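Local coordinates for protein porin (Rhodobacter capsulatus, PDB 2POR) that assembles as a homotrimer and forms outer-membrane channels through which small hydrophilic solutes of up to about 0.6 kDa diffuse passively, at residues L76-A81 with A151-Y156; F83-E88 with N100-L105; A199-G204 with K230-S235. All coordinates share one frame; numbering follows the deposited sequence.

Contact 1: L76-A81 with A151-Y156; sequences LGASEA and AVAAAY. With CA (calcium ion), chain B.
Ala78 and Ser79, in the first turn of helix 78-83, lie against Val152 and Ala153 of strand 148-158, with CA atoms 5.4 Å apart for Ala78 and Val152. No hydrogen bond joins the two backbones; the helix instead closes its own turn, Ala81 N donating to Gly77 O, with Gly77 at the N-cap. What holds the segments together is methyl packing. Ala78 points its CB at the strand, reaching Ala151 CB at 3.9 Å and, more loosely, Ala153 CB at 4.3 Å, so one methyl sits between two that the strand presents on the same side. Ala153 CB in turn lies 3.8 Å from Ser79 CA and equally near the carbonyl oxygen of Ala78. The small size of these alanines is consistent with so close an approach of helix to strand.

The strand belongs to the 16-stranded antiparallel barrel of a porin, and the helix opens the long excursion between strands 68-73 and 118-125 that folds inside the barrel, as the constricting loop of general porins does. Val152 turns its side chain the other way, to the outer surface. Ser79 has its OG anti to the carbonyl carbon (chi1 -52°), which sets the hydroxyl beside Ala153 CB at 4.0 Å; its hydrogen bond goes to Glu185 on the barrel wall. Glu80 leads away from the strand on an extended chain, CG anti to the backbone N (chi1 -170°), and grips a calcium ion with both carboxylate oxygens, OE1 and OE2 each 2.5 Å from the metal. Four waters and Asp108 complete that site.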
loop_
_atom_site.group_PDB
_atom_site.type_symbol
_atom_site.label_atom_id
_atom_site.label_comp_id
_atom_site.label_asym_id
_atom_site.label_seq_id
_atom_site.Cartn_x
_atom_site.Cartn_y
_atom_site.Cartn_z
ATOM N N LEU A 76 -16.279 -3.877 -14.249
ATOM C CA LEU A 76 -16.333 -3.897 -15.681
ATOM C C LEU A 76 -17.647 -3.344 -16.103
ATOM O O LEU A 76 -18.564 -3.253 -15.297
ATOM C CB LEU A 76 -16.234 -5.295 -16.228
ATOM C CG LEU A 76 -14.945 -6.014 -15.858
ATOM C CD1 LEU A 76 -15.046 -7.417 -16.398
ATOM C CD2 LEU A 76 -13.702 -5.287 -16.405
ATOM N N GLY A 77 -17.783 -2.883 -17.340
ATOM C CA GLY A 77 -19.101 -2.478 -17.774
ATOM C C GLY A 77 -19.829 -3.744 -18.255
ATOM O O GLY A 77 -19.164 -4.777 -18.439
ATOM N N ALA A 78 -21.144 -3.684 -18.485
ATOM C CA ALA A 78 -21.970 -4.836 -18.865
ATOM C C ALA A 78 -21.489 -5.660 -20.028
ATOM O O ALA A 78 -21.415 -6.890 -19.923
ATOM C CB ALA A 78 -23.325 -4.354 -19.174
ATOM N N SER A 79 -21.063 -5.073 -21.154
ATOM C CA SER A 79 -20.557 -5.840 -22.269
ATOM C C SER A 79 -19.260 -6.560 -21.971
ATOM O O SER A 79 -19.131 -7.746 -22.294
ATOM C CB SER A 79 -20.338 -4.944 -23.490
ATOM O OG SER A 79 -21.531 -4.216 -23.733
ATOM N N GLU A 80 -18.266 -5.909 -21.365
ATOM C CA GLU A 80 -17.010 -6.549 -21.057
ATOM C C GLU A 80 -17.266 -7.681 -20.043
ATOM O O GLU A 80 -16.652 -8.728 -20.226
ATOM C CB GLU A 80 -16.077 -5.532 -20.465
ATOM C CG GLU A 80 -14.706 -6.149 -20.386
ATOM C CD GLU A 80 -13.539 -5.227 -20.136
ATOM O OE1 GLU A 80 -13.675 -4.009 -20.142
ATOM O OE2 GLU A 80 -12.420 -5.712 -19.994
ATOM N N ALA A 81 -18.153 -7.473 -19.059
ATOM C CA ALA A 81 -18.533 -8.456 -18.032
ATOM C C ALA A 81 -19.029 -9.740 -18.734
ATOM O O ALA A 81 -18.655 -10.844 -18.320
ATOM C CB ALA A 81 -19.651 -7.906 -17.150
ATOM N N ALA A 151 -24.483 0.790 -19.720
ATOM C CA ALA A 151 -24.424 -0.237 -20.748
ATOM C C ALA A 151 -25.365 -1.366 -20.316
ATOM O O ALA A 151 -25.764 -1.467 -19.128
ATOM C CB ALA A 151 -23.035 -0.811 -20.882
ATOM N N VAL A 152 -25.800 -2.115 -21.310
ATOM C CA VAL A 152 -26.669 -3.264 -21.089
ATOM C C VAL A 152 -26.136 -4.319 -22.073
ATOM O O VAL A 152 -25.627 -3.984 -23.155
ATOM C CB VAL A 152 -28.221 -2.900 -21.348
ATOM C CG1 VAL A 152 -28.690 -1.841 -20.360
ATOM C CG2 VAL A 152 -28.431 -2.405 -22.770
ATOM N N ALA A 153 -26.133 -5.615 -21.729
ATOM C CA ALA A 153 -25.686 -6.659 -22.647
ATOM C C ALA A 153 -26.435 -7.968 -22.326
ATOM O O ALA A 153 -26.876 -8.157 -21.177
ATOM C CB ALA A 153 -24.184 -6.880 -22.490
ATOM N N ALA A 154 -26.614 -8.852 -23.291
ATOM C CA ALA A 154 -27.270 -10.135 -23.065
ATOM C C ALA A 154 -26.528 -11.163 -23.852
ATOM O O ALA A 154 -25.928 -10.843 -24.876
ATOM C CB ALA A 154 -28.677 -10.137 -23.550
ATOM N N ALA A 155 -26.459 -12.410 -23.405
ATOM C CA ALA A 155 -25.774 -13.447 -24.149
ATOM C C ALA A 155 -26.592 -14.736 -23.999
ATOM O O ALA A 155 -27.404 -14.909 -23.082
ATOM C CB ALA A 155 -24.373 -13.722 -23.591
ATOM N N TYR A 156 -26.368 -15.623 -24.937
ATOM C CA TYR A 156 -27.013 -16.902 -24.968
ATOM C C TYR A 156 -26.011 -17.957 -25.433
ATOM O O TYR A 156 -25.334 -17.845 -26.464
ATOM C CB TYR A 156 -28.216 -16.768 -25.897
ATOM C CG TYR A 156 -28.991 -18.078 -26.029
ATOM C CD1 TYR A 156 -29.699 -18.574 -24.941
ATOM C CD2 TYR A 156 -28.934 -18.787 -27.231
ATOM C CE1 TYR A 156 -30.342 -19.791 -25.065
ATOM C CE2 TYR A 156 -29.581 -20.003 -27.358
ATOM C CZ TYR A 156 -30.276 -20.493 -26.264
ATOM O OH TYR A 156 -30.914 -21.719 -26.363
HETATM CA CA CA B . -11.225 -3.636 -20.622
HETATM O O HOH W 1 -9.563 -5.255 -20.492
HETATM O O HOH W 2 -11.404 -4.587 -22.691
HETATM O O HOH W 3 -12.124 -1.615 -21.619
HETATM O O HOH W 4 -9.250 -2.588 -21.424
#

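Contact 2: F83-E88 with N100-L105. With CA (calcium ion), chain C.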
loop_
_atom_site.group_PDB
_atom_site.type_symbol
_atom_site.label_atom_id
_atom_site.label_comp_id
_atom_site.label_asym_id
_atom_site.label_seq_id
_atom_site.Cartn_x
_atom_site.Cartn_y
_atom_site.Cartn_z
ATOM N N PHE A 83 -18.497 -10.565 -22.403
ATOM C CA PHE A 83 -17.732 -11.099 -23.540
ATOM C C PHE A 83 -16.240 -11.111 -23.377
ATOM O O PHE A 83 -15.577 -11.802 -24.151
ATOM C CB PHE A 83 -18.081 -10.333 -24.858
ATOM C CG PHE A 83 -19.596 -10.162 -25.037
ATOM C CD1 PHE A 83 -20.441 -11.267 -24.987
ATOM C CD2 PHE A 83 -20.142 -8.898 -25.193
ATOM C CE1 PHE A 83 -21.796 -11.082 -25.081
ATOM C CE2 PHE A 83 -21.498 -8.725 -25.286
ATOM C CZ PHE A 83 -22.322 -9.820 -25.225
ATOM N N GLY A 84 -15.684 -10.398 -22.371
ATOM C CA GLY A 84 -14.249 -10.400 -22.143
ATOM C C GLY A 84 -13.387 -9.845 -23.281
ATOM O O GLY A 84 -13.825 -9.027 -24.095
ATOM N N ASP A 85 -12.137 -10.282 -23.323
ATOM C CA ASP A 85 -11.124 -9.813 -24.254
ATOM C C ASP A 85 -10.655 -10.901 -25.184
ATOM O O ASP A 85 -11.036 -12.052 -25.024
ATOM C CB ASP A 85 -9.908 -9.257 -23.474
ATOM C CG ASP A 85 -10.278 -7.946 -22.787
ATOM O OD1 ASP A 85 -11.018 -7.140 -23.345
ATOM O OD2 ASP A 85 -9.872 -7.756 -21.654
ATOM N N LEU A 86 -9.803 -10.589 -26.155
ATOM C CA LEU A 86 -9.281 -11.557 -27.096
ATOM C C LEU A 86 -8.079 -12.196 -26.417
ATOM O O LEU A 86 -7.690 -11.790 -25.301
ATOM C CB LEU A 86 -8.892 -10.853 -28.419
ATOM C CG LEU A 86 -9.980 -10.097 -29.168
ATOM C CD1 LEU A 86 -9.338 -9.664 -30.476
ATOM C CD2 LEU A 86 -11.234 -10.932 -29.478
ATOM N N TYR A 87 -7.491 -13.206 -27.052
ATOM C CA TYR A 87 -6.354 -13.949 -26.506
ATOM C C TYR A 87 -5.204 -13.030 -26.070
ATOM O O TYR A 87 -4.703 -12.254 -26.864
ATOM C CB TYR A 87 -5.848 -14.960 -27.566
ATOM C CG TYR A 87 -4.704 -15.836 -27.063
ATOM C CD1 TYR A 87 -4.914 -16.801 -26.079
ATOM C CD2 TYR A 87 -3.440 -15.639 -27.578
ATOM C CE1 TYR A 87 -3.845 -17.555 -25.624
ATOM C CE2 TYR A 87 -2.371 -16.378 -27.124
ATOM C CZ TYR A 87 -2.591 -17.321 -26.153
ATOM O OH TYR A 87 -1.504 -18.010 -25.679
ATOM N N GLU A 88 -4.720 -13.148 -24.839
ATOM C CA GLU A 88 -3.686 -12.305 -24.288
ATOM C C GLU A 88 -2.346 -12.811 -24.696
ATOM O O GLU A 88 -1.977 -13.965 -24.474
ATOM C CB GLU A 88 -3.842 -12.282 -22.774
ATOM C CG GLU A 88 -2.841 -11.374 -22.131
ATOM C CD GLU A 88 -3.030 -11.166 -20.636
ATOM O OE1 GLU A 88 -4.083 -10.748 -20.176
ATOM O OE2 GLU A 88 -2.079 -11.386 -19.909
ATOM N N ASN A 100 -4.634 -6.802 -26.803
ATOM C CA ASN A 100 -5.652 -7.835 -27.031
ATOM C C ASN A 100 -7.000 -7.411 -26.532
ATOM O O ASN A 100 -8.007 -8.051 -26.789
ATOM C CB ASN A 100 -5.195 -9.119 -26.312
ATOM C CG ASN A 100 -5.151 -8.946 -24.800
ATOM O OD1 ASN A 100 -4.424 -8.116 -24.248
ATOM N ND2 ASN A 100 -5.959 -9.694 -24.066
ATOM N N ASP A 101 -7.105 -6.346 -25.754
ATOM C CA ASP A 101 -8.349 -5.949 -25.129
ATOM C C ASP A 101 -9.365 -5.495 -26.118
ATOM O O ASP A 101 -9.018 -4.829 -27.080
ATOM C CB ASP A 101 -8.102 -4.819 -24.139
ATOM C CG ASP A 101 -7.034 -5.121 -23.084
ATOM O OD1 ASP A 101 -5.986 -5.787 -23.274
ATOM O OD2 ASP A 101 -7.292 -4.665 -21.992
ATOM N N ILE A 102 -10.613 -5.851 -25.955
ATOM C CA ILE A 102 -11.620 -5.386 -26.868
ATOM C C ILE A 102 -11.938 -3.936 -26.462
ATOM O O ILE A 102 -11.960 -3.641 -25.259
ATOM C CB ILE A 102 -12.853 -6.369 -26.772
ATOM C CG1 ILE A 102 -12.504 -7.693 -27.475
ATOM C CG2 ILE A 102 -14.119 -5.750 -27.381
ATOM C CD1 ILE A 102 -13.666 -8.740 -27.376
ATOM N N PRO A 103 -12.206 -3.003 -27.411
ATOM C CA PRO A 103 -12.368 -1.579 -27.121
ATOM C C PRO A 103 -13.740 -1.224 -26.615
ATOM O O PRO A 103 -14.547 -0.619 -27.335
ATOM C CB PRO A 103 -11.994 -0.901 -28.439
ATOM C CG PRO A 103 -12.428 -1.895 -29.492
ATOM C CD PRO A 103 -12.063 -3.226 -28.867
ATOM N N TYR A 104 -14.055 -1.603 -25.372
ATOM C CA TYR A 104 -15.351 -1.252 -24.840
ATOM C C TYR A 104 -15.333 0.232 -24.499
ATOM O O TYR A 104 -14.315 0.782 -24.086
ATOM C CB TYR A 104 -15.685 -2.079 -23.573
ATOM C CG TYR A 104 -15.758 -3.575 -23.905
ATOM C CD1 TYR A 104 -16.877 -4.072 -24.533
ATOM C CD2 TYR A 104 -14.714 -4.433 -23.578
ATOM C CE1 TYR A 104 -16.937 -5.428 -24.826
ATOM C CE2 TYR A 104 -14.782 -5.788 -23.870
ATOM C CZ TYR A 104 -15.907 -6.259 -24.497
ATOM O OH TYR A 104 -16.027 -7.570 -24.853
ATOM N N LEU A 105 -16.492 0.847 -24.685
ATOM C CA LEU A 105 -16.661 2.256 -24.408
ATOM C C LEU A 105 -16.764 2.567 -22.922
ATOM O O LEU A 105 -16.290 3.623 -22.505
ATOM C CB LEU A 105 -17.933 2.779 -25.170
ATOM C CG LEU A 105 -18.318 4.305 -25.123
ATOM C CD1 LEU A 105 -17.241 5.111 -25.851
ATOM C CD2 LEU A 105 -19.668 4.537 -25.774
HETATM CA CA CA C . -4.148 -6.748 -22.407
HETATM O O HOH W 2 -11.404 -4.587 -22.691
HETATM O O HOH W 1 -9.563 -5.255 -20.492
HETATM O O HOH W 5 -5.369 -8.604 -21.523
HETATM O O HOH W 6 -5.129 -5.735 -20.661
#
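Polar and partly buried, this contact joins two irregular segments of the long excursion between helix 78-83 and strand 118-125, running in nearly opposed directions (150° apart) inside the barrel. Leu86 and Asn100 are bonded twice: Leu86 N donates to Asn100 O, and Asn100 ND2 returns to Leu86 O at 3.0 Å in an almost straight bond (177°) that lies in the amide plane but comes from above the carbonyl plane. The in-plane bond probably fixes the amide's rotation, and with CG between the backbone N and carbonyl carbon (chi1 65°) its OD1 is turned onto a calcium ion at 2.3 Å. Asp85 OD1 takes Ile102 N at 2.9 Å, from above the carboxylate plane. Tyr104 OH donates to Gly84 O at 2.7 Å on a lone pair, the oxygen lying at the ring's edge, while Leu86 CG packs on Ile102 CG1 at 3.9 Å. The carboxylates of Asp85 and Asp101 come within 4.0 Å (OD2 to OD2), and water 1 donates to both oxygens, probably easing their repulsion. Asp101 OD1 binds the same calcium at 2.2 Å, with Asp93 and Asp95 also contributing: a loop-borne, carboxylate-rich calcium site within a porin barrel.

Contact 3: A199-G204 with K230-S235. With C8E ((hydroxyethyloxy)tri(ethyloxy)octane), chain H.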
loop_
_atom_site.group_PDB
_atom_site.type_symbol
_atom_site.label_atom_id
_atom_site.label_comp_id
_atom_site.label_asym_id
_atom_site.label_seq_id
_atom_site.Cartn_x
_atom_site.Cartn_y
_atom_site.Cartn_z
ATOM N N ALA A 199 -14.888 -13.453 -31.557
ATOM C CA ALA A 199 -14.998 -12.441 -32.603
ATOM C C ALA A 199 -15.993 -11.385 -32.180
ATOM O O ALA A 199 -16.914 -11.692 -31.405
ATOM C CB ALA A 199 -15.510 -13.032 -33.895
ATOM N N TYR A 200 -15.855 -10.124 -32.615
ATOM C CA TYR A 200 -16.847 -9.118 -32.254
ATOM C C TYR A 200 -16.903 -8.100 -33.406
ATOM O O TYR A 200 -15.973 -8.026 -34.212
ATOM C CB TYR A 200 -16.470 -8.385 -30.943
ATOM C CG TYR A 200 -15.255 -7.454 -31.102
ATOM C CD1 TYR A 200 -13.953 -7.944 -31.079
ATOM C CD2 TYR A 200 -15.475 -6.085 -31.339
ATOM C CE1 TYR A 200 -12.876 -7.081 -31.300
ATOM C CE2 TYR A 200 -14.407 -5.221 -31.563
ATOM C CZ TYR A 200 -13.116 -5.721 -31.545
ATOM O OH TYR A 200 -12.074 -4.835 -31.791
ATOM N N TYR A 201 -17.945 -7.315 -33.427
ATOM C CA TYR A 201 -18.056 -6.218 -34.333
ATOM C C TYR A 201 -18.668 -5.127 -33.465
ATOM O O TYR A 201 -19.602 -5.384 -32.693
ATOM C CB TYR A 201 -18.966 -6.627 -35.485
ATOM C CG TYR A 201 -19.318 -5.409 -36.322
ATOM C CD1 TYR A 201 -18.401 -4.986 -37.263
ATOM C CD2 TYR A 201 -20.517 -4.738 -36.098
ATOM C CE1 TYR A 201 -18.682 -3.863 -38.001
ATOM C CE2 TYR A 201 -20.796 -3.609 -36.833
ATOM C CZ TYR A 201 -19.869 -3.193 -37.778
ATOM O OH TYR A 201 -20.128 -2.062 -38.534
ATOM N N ALA A 202 -18.184 -3.884 -33.585
ATOM C CA ALA A 202 -18.708 -2.762 -32.799
ATOM C C ALA A 202 -18.876 -1.568 -33.748
ATOM O O ALA A 202 -18.077 -1.376 -34.662
ATOM C CB ALA A 202 -17.738 -2.321 -31.675
ATOM N N ASP A 203 -19.871 -0.757 -33.504
ATOM C CA ASP A 203 -20.177 0.353 -34.361
ATOM C C ASP A 203 -20.770 1.465 -33.511
ATOM O O ASP A 203 -21.588 1.181 -32.615
ATOM C CB ASP A 203 -21.164 -0.169 -35.410
ATOM C CG ASP A 203 -21.516 0.848 -36.457
ATOM O OD1 ASP A 203 -20.758 1.034 -37.406
ATOM O OD2 ASP A 203 -22.549 1.475 -36.298
ATOM N N GLY A 204 -20.427 2.742 -33.728
ATOM C CA GLY A 204 -21.094 3.792 -32.970
ATOM C C GLY A 204 -20.527 5.157 -33.299
ATOM O O GLY A 204 -20.090 5.406 -34.437
ATOM N N LYS A 230 -16.033 2.246 -36.285
ATOM C CA LYS A 230 -16.305 0.851 -36.214
ATOM C C LYS A 230 -15.056 0.152 -35.757
ATOM O O LYS A 230 -13.960 0.681 -35.893
ATOM C CB LYS A 230 -16.752 0.362 -37.554
ATOM C CG LYS A 230 -15.787 0.182 -38.680
ATOM C CD LYS A 230 -16.710 -0.014 -39.909
ATOM C CE LYS A 230 -17.621 1.224 -40.148
ATOM N NZ LYS A 230 -18.774 0.992 -41.007
ATOM N N ALA A 231 -15.222 -1.006 -35.135
ATOM C CA ALA A 231 -14.115 -1.802 -34.637
ATOM C C ALA A 231 -14.552 -3.263 -34.793
ATOM O O ALA A 231 -15.746 -3.592 -34.674
ATOM C CB ALA A 231 -13.896 -1.483 -33.167
ATOM N N TYR A 232 -13.654 -4.158 -35.141
ATOM C CA TYR A 232 -13.981 -5.580 -35.205
ATOM C C TYR A 232 -12.700 -6.388 -35.049
ATOM O O TYR A 232 -11.598 -5.862 -35.272
ATOM C CB TYR A 232 -14.704 -5.938 -36.538
ATOM C CG TYR A 232 -14.099 -5.317 -37.783
ATOM C CD1 TYR A 232 -14.535 -4.056 -38.157
ATOM C CD2 TYR A 232 -13.117 -5.978 -38.501
ATOM C CE1 TYR A 232 -13.976 -3.445 -39.254
ATOM C CE2 TYR A 232 -12.557 -5.373 -39.616
ATOM C CZ TYR A 232 -12.994 -4.105 -39.979
ATOM O OH TYR A 232 -12.424 -3.458 -41.074
ATOM N N GLY A 233 -12.754 -7.652 -34.617
ATOM C CA GLY A 233 -11.553 -8.442 -34.425
ATOM C C GLY A 233 -11.887 -9.908 -34.180
ATOM O O GLY A 233 -13.038 -10.330 -34.046
ATOM N N LEU A 234 -10.836 -10.659 -34.096
ATOM C CA LEU A 234 -10.973 -12.082 -33.985
ATOM C C LEU A 234 -9.768 -12.636 -33.268
ATOM O O LEU A 234 -8.666 -12.092 -33.481
ATOM C CB LEU A 234 -11.021 -12.622 -35.370
ATOM C CG LEU A 234 -10.772 -14.087 -35.540
ATOM C CD1 LEU A 234 -12.042 -14.852 -35.178
ATOM C CD2 LEU A 234 -10.295 -14.327 -36.936
ATOM N N SER A 235 -9.931 -13.676 -32.427
ATOM C CA SER A 235 -8.752 -14.369 -31.951
ATOM C C SER A 235 -9.009 -15.864 -31.959
ATOM O O SER A 235 -10.177 -16.296 -31.862
ATOM C CB SER A 235 -8.332 -13.987 -30.516
ATOM O OG SER A 235 -9.202 -14.285 -29.452
HETATM C C1 C8E H . -20.578 -11.028 -34.849
HETATM C C2 C8E H . -19.088 -11.218 -35.119
HETATM C C3 C8E H . -18.652 -10.734 -36.492
HETATM C C4 C8E H . -17.112 -10.598 -36.566
HETATM C C5 C8E H . -16.585 -10.326 -37.982
HETATM C C6 C8E H . -15.140 -9.832 -38.112
HETATM C C7 C8E H . -14.047 -10.827 -37.764
HETATM C C8 C8E H . -12.843 -10.620 -38.688
HETATM O O9 C8E H . -12.103 -9.382 -38.740
HETATM C C10 C8E H . -10.673 -9.556 -38.596
HETATM C C11 C8E H . -9.624 -8.570 -39.172
HETATM O O12 C8E H . -9.440 -8.332 -40.580
HETATM C C13 C8E H . -8.445 -9.163 -41.199
HETATM C C14 C8E H . -7.423 -8.513 -42.151
HETATM O O15 C8E H . -6.302 -7.732 -41.691
HETATM C C16 C8E H . -5.041 -8.252 -42.185
HETATM C C17 C8E H . -3.634 -7.623 -41.936
HETATM O O18 C8E H . -2.934 -7.640 -40.662
HETATM C C19 C8E H . -1.773 -8.482 -40.598
HETATM C C20 C8E H . -1.880 -9.788 -39.826
HETATM O O21 C8E H . -0.633 -10.474 -39.776
#
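Strands 199-204 and 230-235 run antiparallel, 177° between directions and 4.6 Å between axes, as neighbours in the porin's 16-stranded barrel. Two hydrogen-bonded pairs, Tyr200 with Gly233 and Ala202 with Ala231, fix the register; the shortest of the four bonds runs from Ala202 N to Ala231 O, 2.7 Å. Between them Tyr201 faces Tyr232 in a non-hydrogen-bonded pair.

On the face carrying Tyr200, Ala202 and Ala231, CG of Tyr200 sits between the backbone N and the carbonyl carbon (chi1 70°), which folds the ring back across the neighbouring strand. One ring face receives Tyr232 CA, 4.0 Å from the centroid and 26° off the normal, a CH-pi contact, and Gly233 N stands 3.4 Å above the same face. A CB on Gly233 would come too near CE1 of the ring, so glycine fits here. The hydroxyl of Tyr200 continues to Gln250 on the next strand. Replacing Tyr200 by alanine is likely to uncover the backbone at Tyr232 and Gly233 and to leave Gln250 without its phenol partner.

The other face carries Ala199, Tyr201, Tyr232, Leu234, Asp203 and Lys230. Tyr201 CD1 touches Tyr232 CB, their side chains crossing obliquely, while Asp203 and Lys230 lie side by side with charges too far apart for a salt bridge. A detergent molecule lies across the strands on this face, its ether oxygen O9 at the edge of the Tyr232 ring, 3.6 Å from CD2.

In the fold
Contact 1 is the buried one: small methyl groups seat helix 78-83 against strand 148-158. Contacts 2 and 3 are partly buried, and their chemistry diverges. Contact 2, within the long inward excursion, works mostly through side-chain hydrogen bonds, with waters and a calcium ion; contact 3, in the barrel wall, is a backbone ladder with one face on detergent. Contacts 1 and 3 reach the same sheet without touching, their nearest atoms about 9 Å apart. Contact 2 bridges them: Tyr104 packs on Ser79 and Glu80, and waters 1 and 2 are shared with contact 1, while Pro103 and Ile102 rest on Tyr200 and Tyr87 N probably bonds to Ser235 OG.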